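Long-range contacts in EGF family domain-containing protein (Toxoplasma gondii, PDB 4Z80), which binds a peptide of the RON2-type protein RON2L1 and probably takes part in host-cell invasion at the moving junction: residues Glu208-Gly219 with Pro236-Ser246; Met367-Ala378 with Ala423-Pro434. All coordinates share one frame; numbering follows the deposited sequence. Where two conformers were deposited one is given.

How the contacts relate
Contact 1 (Glu208-Gly219 with Pro236-Ser246) and contact 2 (Met367-Ala378 with Ala423-Pro434) lie on opposite sides of the chain's centre. Their own centres are 42 Å apart, and their nearest atoms are about 28 Å apart, so they do not touch. Contact 1 closes before contact 2 opens along the chain. Both pair antiparallel backbone. In contact 1 this is a two-stranded ribbon among loops, while contact 2 forms the edge of a four-stranded sheet that carries a disulfide. Neither contact is touched by the other protein chain of the assembly. A glycerol, probably from the crystallisation liquor, binds at Tyr430 of contact 2.

Contact 1: Glu208-Gly219 with Pro236-Ser246; sequences EYAFHGKGGHKG and PPHVTKGMKDS
Glu208 holds His238 and Lys241 with its two carboxylate oxygens. His238 NE2 donates to the syn lone pair of Glu208 OE2, at 2.8 Å. The bond is nearly straight (169°), and OE2 lies in the imidazole plane. Glu208 CG is anti to the backbone N (chi1 -177°) and the chain runs on extended, which carries the carboxylate out to meet the ring from the opposite direction. Lys241 NZ reaches Glu208 OE1 from above the carboxylate plane, a salt bridge of 3.2 Å. A water accepts from Lys241 N and donates to Glu208 OE2 and Tyr209 O. Tyr222 packs edge-to-face on His238.

Thr240 is gripped by His217 and Gly216. Its N donates to His217 O at 2.9 Å. Its OG1, held between backbone N and carbonyl carbon, accepts from His217 N at 3.1 Å. Gly216 N donates to Thr240 O from above the carbonyl plane. Gly219 and His238 exchange two backbone bonds as an antiparallel pair, and Met243 N donates to Gly213 O at 3.0 Å.

Farther out, Lys244 lies over one face of the Tyr209 ring. Its CB sits 3.6 Å from the ring centroid, 8° off the normal, in a CH-pi contact. The ends of both side chains are held elsewhere: Lys244 NZ by Asp196, Tyr209 OH by Gln199. Met243 CG rests on His212 CA at 3.6 Å. Gly215 CA lies close against the Lys241 backbone, 3.4 Å from Lys241 C.

The short ribbon thus continues into loops tied largely by polar groups and water, with Met243 packing on helix 252-262. With Lys241 and His238 both on it, the Glu208 carboxylate is probably stabilised as the anion.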
# COMPACT_ATOMS: atom_id res chain seq x y z
N GLU A 208 -12.88 19.42 -10.50
CA GLU A 208 -12.05 18.22 -10.56
C GLU A 208 -11.54 17.81 -9.18
O GLU A 208 -10.98 18.63 -8.45
CB GLU A 208 -10.86 18.45 -11.49
CG GLU A 208 -9.95 17.23 -11.67
CD GLU A 208 -8.67 17.55 -12.41
OE1 GLU A 208 -8.58 18.63 -13.03
OE2 GLU A 208 -7.75 16.70 -12.38
N TYR A 209 -11.74 16.54 -8.84
CA TYR A 209 -11.19 15.96 -7.62
C TYR A 209 -10.36 14.74 -8.01
O TYR A 209 -9.63 14.79 -9.00
CB TYR A 209 -12.30 15.62 -6.63
CG TYR A 209 -13.04 16.84 -6.11
CD1 TYR A 209 -12.42 17.72 -5.23
CD2 TYR A 209 -14.34 17.11 -6.50
CE1 TYR A 209 -13.08 18.83 -4.75
CE2 TYR A 209 -15.01 18.22 -6.02
CZ TYR A 209 -14.37 19.08 -5.15
OH TYR A 209 -15.02 20.19 -4.67
N ALA A 210 -10.50 13.65 -7.27
CA ALA A 210 -9.74 12.42 -7.51
C ALA A 210 -10.32 11.32 -6.65
O ALA A 210 -10.91 11.60 -5.61
CB ALA A 210 -8.28 12.62 -7.20
N PHE A 211 -10.14 10.06 -7.05
CA PHE A 211 -10.56 8.95 -6.20
C PHE A 211 -9.61 8.72 -5.02
O PHE A 211 -9.97 8.04 -4.06
CB PHE A 211 -10.68 7.65 -7.00
CG PHE A 211 -11.81 7.62 -8.01
CD1 PHE A 211 -12.83 8.57 -8.00
CD2 PHE A 211 -11.85 6.62 -8.96
CE1 PHE A 211 -13.85 8.51 -8.94
CE2 PHE A 211 -12.88 6.56 -9.89
CZ PHE A 211 -13.87 7.50 -9.88
N HIS A 212 -8.40 9.27 -5.11
CA HIS A 212 -7.38 9.12 -4.08
C HIS A 212 -6.33 10.22 -4.24
O HIS A 212 -6.21 10.81 -5.31
CB HIS A 212 -6.72 7.74 -4.16
CG HIS A 212 -5.94 7.54 -5.42
ND1 HIS A 212 -4.56 7.53 -5.44
CD2 HIS A 212 -6.34 7.37 -6.70
CE1 HIS A 212 -4.14 7.34 -6.68
NE2 HIS A 212 -5.20 7.24 -7.46
N GLY A 213 -5.58 10.48 -3.18
CA GLY A 213 -4.53 11.49 -3.20
C GLY A 213 -5.03 12.86 -2.82
O GLY A 213 -6.23 13.10 -2.74
N LYS A 214 -4.08 13.76 -2.57
CA LYS A 214 -4.40 15.13 -2.16
C LYS A 214 -3.96 16.15 -3.20
O LYS A 214 -4.01 17.36 -2.95
CB LYS A 214 -3.77 15.43 -0.81
CG LYS A 214 -4.48 14.69 0.33
CD LYS A 214 -4.22 15.31 1.68
CE LYS A 214 -5.17 14.74 2.72
NZ LYS A 214 -5.06 15.43 4.03
N GLY A 215 -3.55 15.67 -4.37
CA GLY A 215 -3.27 16.53 -5.51
C GLY A 215 -1.81 16.91 -5.67
O GLY A 215 -1.00 16.73 -4.75
N GLY A 216 -1.48 17.41 -6.85
CA GLY A 216 -0.17 17.98 -7.11
C GLY A 216 0.76 17.05 -7.84
O GLY A 216 1.93 17.38 -8.02
N HIS A 217 0.25 15.90 -8.28
CA HIS A 217 1.09 14.85 -8.86
C HIS A 217 1.00 14.80 -10.37
O HIS A 217 0.02 15.27 -10.96
CB HIS A 217 0.70 13.49 -8.29
CG HIS A 217 0.61 13.46 -6.80
ND1 HIS A 217 1.71 13.67 -5.99
CD2 HIS A 217 -0.43 13.26 -5.96
CE1 HIS A 217 1.34 13.59 -4.72
NE2 HIS A 217 0.04 13.34 -4.68
N LYS A 218 2.01 14.22 -11.01
CA LYS A 218 2.00 14.03 -12.46
C LYS A 218 1.14 12.83 -12.82
O LYS A 218 1.42 11.70 -12.39
CB LYS A 218 3.43 13.85 -12.98
CG LYS A 218 4.28 15.11 -12.84
CD LYS A 218 5.76 14.82 -13.06
CE LYS A 218 6.64 15.92 -12.46
NZ LYS A 218 6.50 16.00 -10.97
N GLY A 219 0.11 13.06 -13.62
CA GLY A 219 -0.85 12.02 -13.95
C GLY A 219 -1.38 12.11 -15.37
O GLY A 219 -0.98 12.98 -16.15
N PRO A 236 -0.17 14.95 -21.76
CA PRO A 236 0.33 14.71 -20.41
C PRO A 236 1.70 15.35 -20.23
O PRO A 236 2.36 15.66 -21.22
CB PRO A 236 0.39 13.17 -20.34
CG PRO A 236 0.58 12.74 -21.75
CD PRO A 236 -0.20 13.72 -22.57
N PRO A 237 2.14 15.54 -18.98
CA PRO A 237 1.42 15.17 -17.76
C PRO A 237 0.38 16.21 -17.35
O PRO A 237 0.51 17.39 -17.67
CB PRO A 237 2.55 15.07 -16.72
CG PRO A 237 3.56 16.05 -17.19
CD PRO A 237 3.49 16.07 -18.69
N HIS A 238 -0.65 15.74 -16.65
CA HIS A 238 -1.68 16.58 -16.06
C HIS A 238 -1.49 16.60 -14.55
O HIS A 238 -1.25 15.55 -13.96
CB HIS A 238 -3.06 16.05 -16.42
CG HIS A 238 -4.17 16.68 -15.64
ND1 HIS A 238 -4.62 17.96 -15.88
CD2 HIS A 238 -4.93 16.20 -14.63
CE1 HIS A 238 -5.60 18.25 -15.04
NE2 HIS A 238 -5.81 17.19 -14.27
N VAL A 239 -1.60 17.76 -13.91
CA VAL A 239 -1.41 17.83 -12.47
C VAL A 239 -2.70 17.43 -11.77
O VAL A 239 -3.75 18.03 -12.01
CB VAL A 239 -0.97 19.22 -11.98
CG1 VAL A 239 -0.75 19.22 -10.48
CG2 VAL A 239 0.31 19.64 -12.69
N THR A 240 -2.62 16.42 -10.91
CA THR A 240 -3.81 15.90 -10.26
C THR A 240 -4.37 16.85 -9.21
O THR A 240 -3.66 17.69 -8.64
CB THR A 240 -3.54 14.55 -9.58
OG1 THR A 240 -2.59 14.73 -8.52
CG2 THR A 240 -3.00 13.53 -10.57
N LYS A 241 -5.66 16.68 -8.95
CA LYS A 241 -6.32 17.33 -7.83
C LYS A 241 -6.47 16.34 -6.69
O LYS A 241 -6.14 15.16 -6.83
CB LYS A 241 -7.68 17.87 -8.25
CG LYS A 241 -7.63 18.90 -9.36
CD LYS A 241 -7.05 20.21 -8.88
CE LYS A 241 -7.28 21.31 -9.91
NZ LYS A 241 -6.98 20.83 -11.30
N GLY A 242 -7.00 16.80 -5.56
CA GLY A 242 -7.19 15.95 -4.41
C GLY A 242 -8.60 15.40 -4.31
O GLY A 242 -9.50 15.84 -5.02
N MET A 243 -8.80 14.42 -3.42
CA MET A 243 -10.14 13.92 -3.11
C MET A 243 -11.02 15.06 -2.63
O MET A 243 -10.55 15.98 -1.97
CB MET A 243 -10.10 12.84 -2.03
CG MET A 243 -9.27 11.62 -2.37
SD MET A 243 -9.15 10.50 -0.96
CE MET A 243 -10.80 9.82 -0.95
N LYS A 244 -12.31 14.96 -2.93
CA LYS A 244 -13.27 15.93 -2.42
C LYS A 244 -13.31 15.87 -0.90
O LYS A 244 -13.39 16.91 -0.24
CB LYS A 244 -14.65 15.67 -3.01
CG LYS A 244 -15.70 16.69 -2.60
CD LYS A 244 -17.00 16.42 -3.34
CE LYS A 244 -18.12 17.34 -2.88
NZ LYS A 244 -19.40 16.99 -3.57
N ASP A 245 -13.25 14.67 -0.34
CA ASP A 245 -13.27 14.50 1.12
C ASP A 245 -12.37 13.36 1.58
O ASP A 245 -12.73 12.19 1.47
CB ASP A 245 -14.69 14.25 1.61
CG ASP A 245 -14.77 14.10 3.12
OD1 ASP A 245 -13.84 14.55 3.82
OD2 ASP A 245 -15.76 13.52 3.61
N SER A 246 -11.21 13.71 2.11
CA SER A 246 -10.27 12.73 2.64
C SER A 246 -10.29 12.72 4.17
O SER A 246 -9.51 12.01 4.80
CB SER A 246 -8.86 13.03 2.13
OG SER A 246 -7.94 12.04 2.56
O HOH W 1 -7.26 14.89 -10.48
O HOH W 2 -13.20 12.56 -4.58
O HOH W 3 -3.98 13.48 -6.36

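Contact 2: Met367-Ala378 with Ala423-Pro434; sequences MNARASLSNATA and ARGKCFFYSTVP
Met367 lies against one face of the Tyr430 ring, with CB above it, 4.1 Å from the ring centroid, in a CH-pi contact. The chain bends at chi3 (-66°), which brings CE to 3.4 Å from Tyr430 CB. SD stands oblique to the ring in a Met-aromatic contact and also meets Pro434. The edge of the same ring meets Asn368 O and Ala369 N. Trp355 of strand 353-359 packs against Met367, Tyr430 and Pro434.

Arg370 bends at chi2 and chi3, and NH1 donates to Ser431 OG at 2.9 Å, in the guanidinium plane. Nearby, a water links Asn368 O to Ser431 N.

Strand 371-377 is the edge of an antiparallel four-stranded sheet, next to strand 424-430. Two irregularities interrupt the pairing: a classic bulge, with Arg370 and Ala371 facing Phe429, and a G1 bulge, with Asn375 and Ala376 facing Gly425. Between them Leu373 and Cys427 form a hydrogen-bonded pair. Leu373 CB meets the edge of the Phe429 ring, 4.0 Å from CE2. Cys427, disulfide-bonded to Cys381, fastens the sheet to helix 378-387, consistent with the PAN-type fold of the AMA1 family.

Beyond the second bulge, Thr377 CG2 sits centrally over one face of the Arg424 guanidinium, 3.7 Å from CZ. At the edge of that group, NH1 donates to Asn375 O at 2.8 Å. Thr377 itself is the N-cap of helix 378-387.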
# COMPACT_ATOMS: atom_id res chain seq x y z
N MET A 367 17.21 -12.25 24.14
CA MET A 367 17.03 -13.32 23.19
C MET A 367 18.40 -13.74 22.67
O MET A 367 19.38 -12.99 22.81
CB MET A 367 16.10 -12.88 22.05
CG MET A 367 14.75 -12.35 22.54
SD MET A 367 13.41 -12.52 21.34
CE MET A 367 13.94 -11.42 20.04
N ASN A 368 18.47 -14.93 22.09
CA ASN A 368 19.71 -15.43 21.51
C ASN A 368 19.86 -14.97 20.07
O ASN A 368 19.05 -15.33 19.22
CB ASN A 368 19.74 -16.96 21.57
CG ASN A 368 19.77 -17.49 22.99
OD1 ASN A 368 20.44 -16.93 23.86
ND2 ASN A 368 19.05 -18.59 23.23
N ALA A 369 20.90 -14.18 19.81
CA ALA A 369 21.13 -13.63 18.49
C ALA A 369 21.39 -14.74 17.49
O ALA A 369 22.10 -15.70 17.77
CB ALA A 369 22.31 -12.65 18.51
N ARG A 370 20.78 -14.60 16.32
CA ARG A 370 21.08 -15.45 15.17
C ARG A 370 22.33 -14.96 14.46
O ARG A 370 23.08 -15.74 13.87
CB ARG A 370 19.92 -15.44 14.18
CG ARG A 370 18.59 -15.93 14.73
CD ARG A 370 18.61 -17.41 15.09
NE ARG A 370 19.15 -18.23 14.01
CZ ARG A 370 18.47 -18.60 12.93
NH1 ARG A 370 17.20 -18.24 12.76
NH2 ARG A 370 19.06 -19.35 12.00
N ALA A 371 22.54 -13.65 14.51
CA ALA A 371 23.58 -13.00 13.74
C ALA A 371 23.84 -11.61 14.30
O ALA A 371 23.01 -11.06 15.04
CB ALA A 371 23.19 -12.90 12.27
N SER A 372 24.99 -11.04 13.95
CA SER A 372 25.28 -9.66 14.33
C SER A 372 26.03 -8.92 13.23
O SER A 372 26.65 -9.53 12.35
CB SER A 372 26.09 -9.61 15.63
OG SER A 372 27.43 -10.02 15.45
N LEU A 373 25.94 -7.60 13.28
CA LEU A 373 26.61 -6.71 12.35
C LEU A 373 27.36 -5.69 13.19
O LEU A 373 26.76 -5.04 14.05
CB LEU A 373 25.60 -6.03 11.41
CG LEU A 373 26.12 -5.10 10.32
CD1 LEU A 373 26.86 -5.89 9.26
CD2 LEU A 373 24.96 -4.34 9.70
N SER A 374 28.65 -5.53 12.95
CA SER A 374 29.47 -4.62 13.75
C SER A 374 29.67 -3.26 13.10
O SER A 374 29.58 -3.11 11.88
CB SER A 374 30.84 -5.27 14.03
OG SER A 374 30.71 -6.38 14.91
N ASN A 375 29.94 -2.25 13.93
CA ASN A 375 30.22 -0.89 13.49
C ASN A 375 29.14 -0.31 12.57
O ASN A 375 29.44 0.33 11.57
CB ASN A 375 31.57 -0.84 12.77
CG ASN A 375 32.07 0.59 12.58
OD1 ASN A 375 31.79 1.47 13.39
ND2 ASN A 375 32.78 0.82 11.48
N ALA A 376 27.89 -0.54 12.93
CA ALA A 376 26.76 -0.02 12.17
C ALA A 376 26.15 1.16 12.90
O ALA A 376 26.36 1.33 14.10
CB ALA A 376 25.71 -1.11 11.98
N THR A 377 25.40 1.98 12.17
CA THR A 377 24.55 2.99 12.80
C THR A 377 23.21 2.35 13.15
O THR A 377 22.89 1.26 12.67
CB THR A 377 24.29 4.19 11.89
OG1 THR A 377 23.56 3.77 10.74
CG2 THR A 377 25.60 4.87 11.45
N ALA A 378 22.42 3.03 13.96
CA ALA A 378 21.12 2.49 14.33
C ALA A 378 20.20 2.42 13.11
O ALA A 378 19.45 1.47 12.94
CB ALA A 378 20.49 3.33 15.42
N ALA A 423 25.46 7.62 16.26
CA ALA A 423 26.19 6.63 17.04
C ALA A 423 26.46 5.38 16.24
O ALA A 423 25.63 4.96 15.44
CB ALA A 423 25.42 6.27 18.29
N ARG A 424 27.62 4.77 16.46
CA ARG A 424 27.90 3.46 15.89
C ARG A 424 27.89 2.42 17.00
O ARG A 424 28.05 2.73 18.18
CB ARG A 424 29.23 3.47 15.13
CG ARG A 424 29.19 4.40 13.91
CD ARG A 424 29.93 3.84 12.70
NE ARG A 424 29.60 4.58 11.49
CZ ARG A 424 29.08 4.06 10.38
NH1 ARG A 424 28.81 2.76 10.28
NH2 ARG A 424 28.82 4.86 9.35
N GLY A 425 27.67 1.17 16.60
CA GLY A 425 27.59 0.08 17.54
C GLY A 425 27.31 -1.23 16.83
O GLY A 425 27.61 -1.38 15.65
N LYS A 426 26.73 -2.16 17.57
CA LYS A 426 26.51 -3.51 17.10
C LYS A 426 25.02 -3.81 16.96
O LYS A 426 24.24 -3.49 17.86
CB LYS A 426 27.16 -4.49 18.07
CG LYS A 426 27.54 -5.81 17.46
CD LYS A 426 28.47 -6.56 18.40
CE LYS A 426 29.17 -7.71 17.72
NZ LYS A 426 30.64 -7.58 17.87
N CYS A 427 24.65 -4.41 15.83
CA CYS A 427 23.28 -4.88 15.60
C CYS A 427 23.16 -6.35 15.85
O CYS A 427 23.91 -7.13 15.27
CB CYS A 427 22.84 -4.66 14.17
SG CYS A 427 23.35 -3.17 13.41
N PHE A 428 22.22 -6.75 16.70
CA PHE A 428 21.96 -8.16 16.96
C PHE A 428 20.61 -8.54 16.37
O PHE A 428 19.61 -7.92 16.68
CB PHE A 428 21.98 -8.45 18.46
CG PHE A 428 23.31 -8.22 19.10
CD1 PHE A 428 24.27 -9.22 19.12
CD2 PHE A 428 23.62 -6.99 19.66
CE1 PHE A 428 25.49 -9.00 19.70
CE2 PHE A 428 24.85 -6.77 20.24
CZ PHE A 428 25.78 -7.77 20.26
N PHE A 429 20.60 -9.56 15.52
CA PHE A 429 19.40 -9.98 14.81
C PHE A 429 18.79 -11.24 15.41
O PHE A 429 19.51 -12.18 15.76
CB PHE A 429 19.71 -10.22 13.32
CG PHE A 429 20.25 -9.03 12.60
CD1 PHE A 429 19.41 -8.01 12.19
CD2 PHE A 429 21.59 -8.94 12.27
CE1 PHE A 429 19.89 -6.91 11.51
CE2 PHE A 429 22.09 -7.84 11.59
CZ PHE A 429 21.23 -6.82 11.20
N TYR A 430 17.46 -11.26 15.50
CA TYR A 430 16.73 -12.35 16.13
C TYR A 430 15.62 -12.91 15.26
O TYR A 430 14.98 -12.16 14.51
CB TYR A 430 16.12 -11.88 17.44
CG TYR A 430 17.08 -11.20 18.39
CD1 TYR A 430 18.01 -11.94 19.11
CD2 TYR A 430 17.04 -9.83 18.58
CE1 TYR A 430 18.88 -11.32 19.99
CE2 TYR A 430 17.91 -9.20 19.44
CZ TYR A 430 18.82 -9.95 20.15
OH TYR A 430 19.67 -9.31 21.01
N SER A 431 15.36 -14.21 15.41
CA SER A 431 14.20 -14.85 14.81
C SER A 431 13.25 -15.43 15.86
O SER A 431 12.29 -16.13 15.51
CB SER A 431 14.64 -15.95 13.83
OG SER A 431 15.33 -16.97 14.52
N THR A 432 13.51 -15.11 17.13
CA THR A 432 12.70 -15.56 18.27
C THR A 432 11.63 -14.53 18.59
O THR A 432 11.92 -13.34 18.60
CB THR A 432 13.57 -15.77 19.52
OG1 THR A 432 14.62 -16.72 19.24
CG2 THR A 432 12.73 -16.27 20.69
N VAL A 433 10.41 -14.98 18.87
CA VAL A 433 9.33 -14.08 19.26
C VAL A 433 9.59 -13.52 20.65
O VAL A 433 9.77 -14.29 21.60
CB VAL A 433 7.97 -14.81 19.23
CG1 VAL A 433 6.85 -13.94 19.80
CG2 VAL A 433 7.64 -15.23 17.81
N PRO A 434 9.61 -12.19 20.80
CA PRO A 434 9.93 -11.60 22.11
C PRO A 434 8.76 -11.62 23.10
O PRO A 434 7.60 -11.57 22.69
CB PRO A 434 10.31 -10.17 21.76
CG PRO A 434 9.49 -9.85 20.56
CD PRO A 434 9.43 -11.15 19.76
O HOH W 4 16.65 -15.37 17.80
O HOH W 5 16.22 -16.57 21.50
O HOH W 6 23.07 5.68 14.95